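Local coordinates for DUF655 domain-containing protein (Archaeoglobus fulgidus, PDB 2I5H), which is of unknown function but, as a DUF655 protein related to helix-hairpin-helix proteins, may bind nucleic acid, at residues E18-G30 with K64-K76. Numbering follows the deposited sequence.
Sequences EDYAYVLDFMPYG and KQPLVMDRVYIGK
Pro66 sets its CD over the centre of the Phe26 ring, 3.5 Å from the ring centroid, a CH-pi contact; Pro28 N lies over the opposite face. A type II turn from Leu67 to Asp70 follows, tied by Leu67 N to Asp70 OD2 and joined to Val23 at both backbone atoms: Met69 N donates to Val23 O, and Val23 N to Asp70 O (2.9 Å). With CG anti to the backbone N (chi1 180°) and the chain extended, Arg71 runs its CB over the Tyr22 ring and lays its guanidinium flat on Tyr20. Arg71 CZ sits 3.6 Å from the Tyr20 ring centroid, the planes 19° apart. Val72 and Ala21 form the antiparallel hydrogen-bonded pair, Val72 N reaching Ala21 O at 2.7 Å. Tyr73 turns its edge to the other face of Tyr20, centroids 5.2 Å apart. A serine replacing Tyr20 would probably cost both the cation-pi stack and this T-shaped pair, leaving the guanidinium, still tied to Glu50, without its ring and the Tyr73 edge without its face. Ile74 N hydrogen-bonds Asp19 O at 2.9 Å. Strand 71-73 thus edges the antiparallel sheet beside strand 20-27, whose other neighbour is strand 44-49; Glu50 salt-bridges Arg71, and helix 96-111 packs on Tyr22 and Met69.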
loop_
_atom_site.group_PDB
_atom_site.type_symbol
_atom_site.label_atom_id
_atom_site.label_comp_id
_atom_site.label_asym_id
_atom_site.label_seq_id
_atom_site.Cartn_x
_atom_site.Cartn_y
_atom_site.Cartn_z
ATOM N N GLU A 18 1.097 -11.423 6.106
ATOM C CA GLU A 18 -0.189 -10.892 5.577
ATOM C C GLU A 18 -1.297 -11.939 5.630
ATOM O O GLU A 18 -1.076 -13.106 5.306
ATOM C CB GLU A 18 -0.007 -10.437 4.125
ATOM C CG GLU A 18 1.025 -9.340 3.936
ATOM C CD GLU A 18 0.510 -7.976 4.340
ATOM O OE1 GLU A 18 -0.553 -7.897 4.995
ATOM O OE2 GLU A 18 1.172 -6.980 4.002
ATOM N N ASP A 19 -2.487 -11.515 6.041
ATOM C CA ASP A 19 -3.642 -12.402 6.102
ATOM C C ASP A 19 -4.594 -12.056 4.955
ATOM O O ASP A 19 -5.312 -12.918 4.443
ATOM C CB ASP A 19 -4.363 -12.247 7.444
ATOM C CG ASP A 19 -4.451 -13.552 8.206
ATOM O OD1 ASP A 19 -3.413 -14.239 8.321
ATOM O OD2 ASP A 19 -5.550 -13.891 8.693
ATOM N N TYR A 20 -4.591 -10.787 4.557
ATOM C CA TYR A 20 -5.439 -10.322 3.464
ATOM C C TYR A 20 -4.662 -9.407 2.520
ATOM O O TYR A 20 -3.743 -8.712 2.941
ATOM C CB TYR A 20 -6.634 -9.552 4.017
ATOM C CG TYR A 20 -7.647 -10.417 4.725
ATOM C CD1 TYR A 20 -8.644 -11.081 4.014
ATOM C CD2 TYR A 20 -7.612 -10.569 6.108
ATOM C CE1 TYR A 20 -9.588 -11.875 4.666
ATOM C CE2 TYR A 20 -8.548 -11.359 6.770
ATOM C CZ TYR A 20 -9.533 -12.006 6.045
ATOM O OH TYR A 20 -10.468 -12.775 6.701
ATOM N N ALA A 21 -5.038 -9.416 1.245
ATOM C CA ALA A 21 -4.394 -8.563 0.245
ATOM C C ALA A 21 -5.439 -8.051 -0.735
ATOM O O ALA A 21 -6.547 -8.590 -0.825
ATOM C CB ALA A 21 -3.312 -9.341 -0.506
ATOM N N TYR A 22 -5.079 -7.007 -1.472
ATOM C CA TYR A 22 -5.979 -6.413 -2.453
ATOM C C TYR A 22 -5.442 -6.650 -3.864
ATOM O O TYR A 22 -4.241 -6.528 -4.119
ATOM C CB TYR A 22 -6.136 -4.916 -2.169
ATOM C CG TYR A 22 -7.067 -4.605 -1.010
ATOM C CD1 TYR A 22 -8.384 -4.205 -1.239
ATOM C CD2 TYR A 22 -6.633 -4.713 0.309
ATOM C CE1 TYR A 22 -9.247 -3.914 -0.181
ATOM C CE2 TYR A 22 -7.489 -4.425 1.378
ATOM C CZ TYR A 22 -8.792 -4.025 1.123
ATOM O OH TYR A 22 -9.632 -3.719 2.169
ATOM N N VAL A 23 -6.343 -7.003 -4.777
ATOM C CA VAL A 23 -5.979 -7.294 -6.152
ATOM C C VAL A 23 -5.562 -6.063 -6.951
ATOM O O VAL A 23 -6.273 -5.060 -6.989
ATOM C CB VAL A 23 -7.144 -7.996 -6.890
ATOM C CG1 VAL A 23 -6.776 -8.228 -8.341
ATOM C CG2 VAL A 23 -7.477 -9.308 -6.199
ATOM N N LEU A 24 -4.400 -6.161 -7.586
ATOM C CA LEU A 24 -3.861 -5.091 -8.410
ATOM C C LEU A 24 -4.077 -5.393 -9.885
ATOM O O LEU A 24 -4.290 -4.487 -10.692
ATOM C CB LEU A 24 -2.356 -4.938 -8.168
ATOM C CG LEU A 24 -1.866 -4.612 -6.755
ATOM C CD1 LEU A 24 -0.343 -4.706 -6.711
ATOM C CD2 LEU A 24 -2.323 -3.219 -6.357
ATOM N N ASP A 25 -4.016 -6.676 -10.229
ATOM C CA ASP A 25 -4.156 -7.106 -11.610
ATOM C C ASP A 25 -4.434 -8.605 -11.654
ATOM O O ASP A 25 -3.805 -9.378 -10.925
ATOM C CB ASP A 25 -2.851 -6.773 -12.356
ATOM C CG ASP A 25 -2.925 -7.051 -13.847
ATOM O OD1 ASP A 25 -3.996 -6.848 -14.451
ATOM O OD2 ASP A 25 -1.894 -7.453 -14.418
ATOM N N PHE A 26 -5.393 -9.006 -12.484
ATOM C CA PHE A 26 -5.718 -10.423 -12.639
ATOM C C PHE A 26 -5.431 -10.869 -14.072
ATOM O O PHE A 26 -5.871 -10.228 -15.039
ATOM C CB PHE A 26 -7.186 -10.702 -12.284
ATOM C CG PHE A 26 -7.616 -12.124 -12.567
ATOM C CD1 PHE A 26 -6.865 -13.206 -12.086
ATOM C CD2 PHE A 26 -8.745 -12.384 -13.338
ATOM C CE1 PHE A 26 -7.236 -14.524 -12.374
ATOM C CE2 PHE A 26 -9.128 -13.704 -13.634
ATOM C CZ PHE A 26 -8.370 -14.777 -13.151
ATOM N N MET A 27 -4.681 -11.963 -14.201
ATOM C CA MET A 27 -4.304 -12.516 -15.502
ATOM C C MET A 27 -4.821 -13.944 -15.661
ATOM O O MET A 27 -4.177 -14.904 -15.214
ATOM C CB MET A 27 -2.783 -12.529 -15.648
ATOM C CG MET A 27 -2.141 -11.157 -15.606
ATOM S SD MET A 27 -0.354 -11.232 -15.366
ATOM C CE MET A 27 -0.263 -11.180 -13.599
ATOM N N PRO A 28 -5.983 -14.105 -16.311
ATOM C CA PRO A 28 -6.591 -15.425 -16.532
ATOM C C PRO A 28 -5.607 -16.478 -17.035
ATOM O O PRO A 28 -5.639 -17.625 -16.582
ATOM C CB PRO A 28 -7.685 -15.129 -17.554
ATOM C CG PRO A 28 -8.126 -13.765 -17.161
ATOM C CD PRO A 28 -6.830 -13.040 -16.877
ATOM N N TYR A 29 -4.746 -16.102 -17.980
ATOM C CA TYR A 29 -3.755 -17.042 -18.516
ATOM C C TYR A 29 -2.327 -16.738 -18.085
ATOM O O TYR A 29 -1.366 -17.163 -18.739
ATOM C CB TYR A 29 -3.814 -17.083 -20.049
ATOM C CG TYR A 29 -4.746 -18.140 -20.590
ATOM C CD1 TYR A 29 -5.826 -17.798 -21.399
ATOM C CD2 TYR A 29 -4.560 -19.488 -20.267
ATOM C CE1 TYR A 29 -6.707 -18.772 -21.874
ATOM C CE2 TYR A 29 -5.435 -20.467 -20.733
ATOM C CZ TYR A 29 -6.507 -20.102 -21.531
ATOM O OH TYR A 29 -7.404 -21.060 -21.952
ATOM N N GLY A 30 -2.180 -15.999 -16.993
ATOM C CA GLY A 30 -0.852 -15.663 -16.509
ATOM C C GLY A 30 -0.132 -14.604 -17.326
ATOM O O GLY A 30 -0.752 -13.847 -18.072
ATOM N N LYS A 64 -12.873 -18.509 -10.752
ATOM C CA LYS A 64 -12.886 -17.207 -10.105
ATOM C C LYS A 64 -12.403 -16.155 -11.084
ATOM O O LYS A 64 -11.543 -16.423 -11.912
ATOM C CB LYS A 64 -11.988 -17.207 -8.861
ATOM C CG LYS A 64 -12.376 -18.240 -7.802
ATOM C CD LYS A 64 -13.816 -18.059 -7.341
ATOM C CE LYS A 64 -14.195 -19.125 -6.316
ATOM N NZ LYS A 64 -15.623 -19.016 -5.910
ATOM N N GLN A 65 -12.973 -14.962 -10.985
ATOM C CA GLN A 65 -12.601 -13.850 -11.844
ATOM C C GLN A 65 -12.449 -12.617 -10.958
ATOM O O GLN A 65 -13.306 -11.733 -10.942
ATOM C CB GLN A 65 -13.681 -13.636 -12.903
ATOM C CG GLN A 65 -13.811 -14.812 -13.860
ATOM C CD GLN A 65 -15.222 -14.997 -14.363
ATOM O OE1 GLN A 65 -16.136 -15.279 -13.586
ATOM N NE2 GLN A 65 -15.412 -14.836 -15.666
ATOM N N PRO A 66 -11.346 -12.554 -10.197
ATOM C CA PRO A 66 -11.046 -11.445 -9.286
ATOM C C PRO A 66 -11.020 -10.102 -9.980
ATOM O O PRO A 66 -10.563 -9.990 -11.118
ATOM C CB PRO A 66 -9.673 -11.810 -8.729
ATOM C CG PRO A 66 -9.643 -13.306 -8.849
ATOM C CD PRO A 66 -10.249 -13.536 -10.190
ATOM N N LEU A 67 -11.502 -9.087 -9.270
ATOM C CA LEU A 67 -11.552 -7.724 -9.783
ATOM C C LEU A 67 -10.514 -6.862 -9.077
ATOM O O LEU A 67 -10.164 -7.129 -7.935
ATOM C CB LEU A 67 -12.934 -7.123 -9.515
ATOM C CG LEU A 67 -14.118 -7.927 -10.048
ATOM C CD1 LEU A 67 -15.424 -7.424 -9.439
ATOM C CD2 LEU A 67 -14.135 -7.821 -11.565
ATOM N N VAL A 68 -10.027 -5.832 -9.761
ATOM C CA VAL A 68 -9.080 -4.913 -9.139
ATOM C C VAL A 68 -9.802 -4.350 -7.906
ATOM O O VAL A 68 -11.005 -4.073 -7.967
ATOM C CB VAL A 68 -8.717 -3.755 -10.096
ATOM C CG1 VAL A 68 -7.864 -2.722 -9.371
ATOM C CG2 VAL A 68 -7.975 -4.298 -11.311
ATOM N N MET A 69 -9.077 -4.206 -6.796
ATOM C CA MET A 69 -9.620 -3.690 -5.535
ATOM C C MET A 69 -10.287 -4.758 -4.662
ATOM O O MET A 69 -10.680 -4.479 -3.528
ATOM C CB MET A 69 -10.607 -2.539 -5.784
ATOM C CG MET A 69 -9.978 -1.284 -6.377
ATOM S SD MET A 69 -9.298 -0.121 -5.152
ATOM C CE MET A 69 -10.706 0.956 -4.913
ATOM N N ASP A 70 -10.429 -5.975 -5.184
ATOM C CA ASP A 70 -11.016 -7.055 -4.390
ATOM C C ASP A 70 -10.072 -7.384 -3.237
ATOM O O ASP A 70 -8.842 -7.350 -3.390
ATOM C CB ASP A 70 -11.199 -8.329 -5.224
ATOM C CG ASP A 70 -12.551 -8.409 -5.900
ATOM O OD1 ASP A 70 -13.355 -7.463 -5.774
ATOM O OD2 ASP A 70 -12.801 -9.430 -6.570
ATOM N N ARG A 71 -10.649 -7.711 -2.087
ATOM C CA ARG A 71 -9.872 -8.082 -0.917
ATOM C C ARG A 71 -9.910 -9.605 -0.864
ATOM O O ARG A 71 -10.986 -10.205 -0.838
ATOM C CB ARG A 71 -10.499 -7.485 0.346
ATOM C CG ARG A 71 -9.767 -7.820 1.630
ATOM C CD ARG A 71 -10.412 -7.124 2.820
ATOM N NE ARG A 71 -9.653 -7.315 4.053
ATOM C CZ ARG A 71 -10.088 -7.995 5.109
ATOM N NH1 ARG A 71 -11.287 -8.566 5.092
ATOM N NH2 ARG A 71 -9.327 -8.095 6.188
ATOM N N VAL A 72 -8.741 -10.236 -0.865
ATOM C CA VAL A 72 -8.686 -11.688 -0.841
ATOM C C VAL A 72 -7.922 -12.225 0.353
ATOM O O VAL A 72 -6.969 -11.612 0.836
ATOM C CB VAL A 72 -8.043 -12.254 -2.132
ATOM C CG1 VAL A 72 -8.911 -11.908 -3.332
ATOM C CG2 VAL A 72 -6.626 -11.690 -2.307
ATOM N N TYR A 73 -8.362 -13.378 0.834
ATOM C CA TYR A 73 -7.726 -14.005 1.970
ATOM C C TYR A 73 -6.535 -14.819 1.488
ATOM O O TYR A 73 -6.657 -15.631 0.568
ATOM C CB TYR A 73 -8.727 -14.912 2.691
ATOM C CG TYR A 73 -8.145 -15.630 3.877
ATOM C CD1 TYR A 73 -7.831 -14.942 5.050
ATOM C CD2 TYR A 73 -7.888 -16.996 3.824
ATOM C CE1 TYR A 73 -7.272 -15.601 6.141
ATOM C CE2 TYR A 73 -7.331 -17.666 4.911
ATOM C CZ TYR A 73 -7.027 -16.961 6.063
ATOM O OH TYR A 73 -6.469 -17.621 7.131
ATOM N N ILE A 74 -5.375 -14.577 2.092
ATOM C CA ILE A 74 -4.167 -15.302 1.731
ATOM C C ILE A 74 -3.541 -15.975 2.951
ATOM O O ILE A 74 -2.359 -16.324 2.939
ATOM C CB ILE A 74 -3.128 -14.361 1.078
ATOM C CG1 ILE A 74 -2.832 -13.178 2.003
ATOM C CG2 ILE A 74 -3.675 -13.848 -0.253
ATOM C CD1 ILE A 74 -1.639 -12.320 1.553
ATOM N N GLY A 75 -4.348 -16.160 3.993
ATOM C CA GLY A 75 -3.871 -16.793 5.216
ATOM C C GLY A 75 -3.788 -18.311 5.152
ATOM O O GLY A 75 -3.977 -18.909 4.095
ATOM N N LYS A 76 -3.526 -18.939 6.298
ATOM C CA LYS A 76 -3.375 -20.392 6.381
ATOM C C LYS A 76 -4.649 -21.232 6.290
ATOM O O LYS A 76 -4.593 -22.420 5.966
ATOM C CB LYS A 76 -2.636 -20.757 7.673
ATOM C CG LYS A 76 -1.309 -20.036 7.850
ATOM C CD LYS A 76 -0.334 -20.374 6.737
ATOM C CE LYS A 76 0.909 -19.501 6.812
ATOM N NZ LYS A 76 1.610 -19.628 8.121
HETATM O O HOH W 1 -3.156 -17.266 8.512
#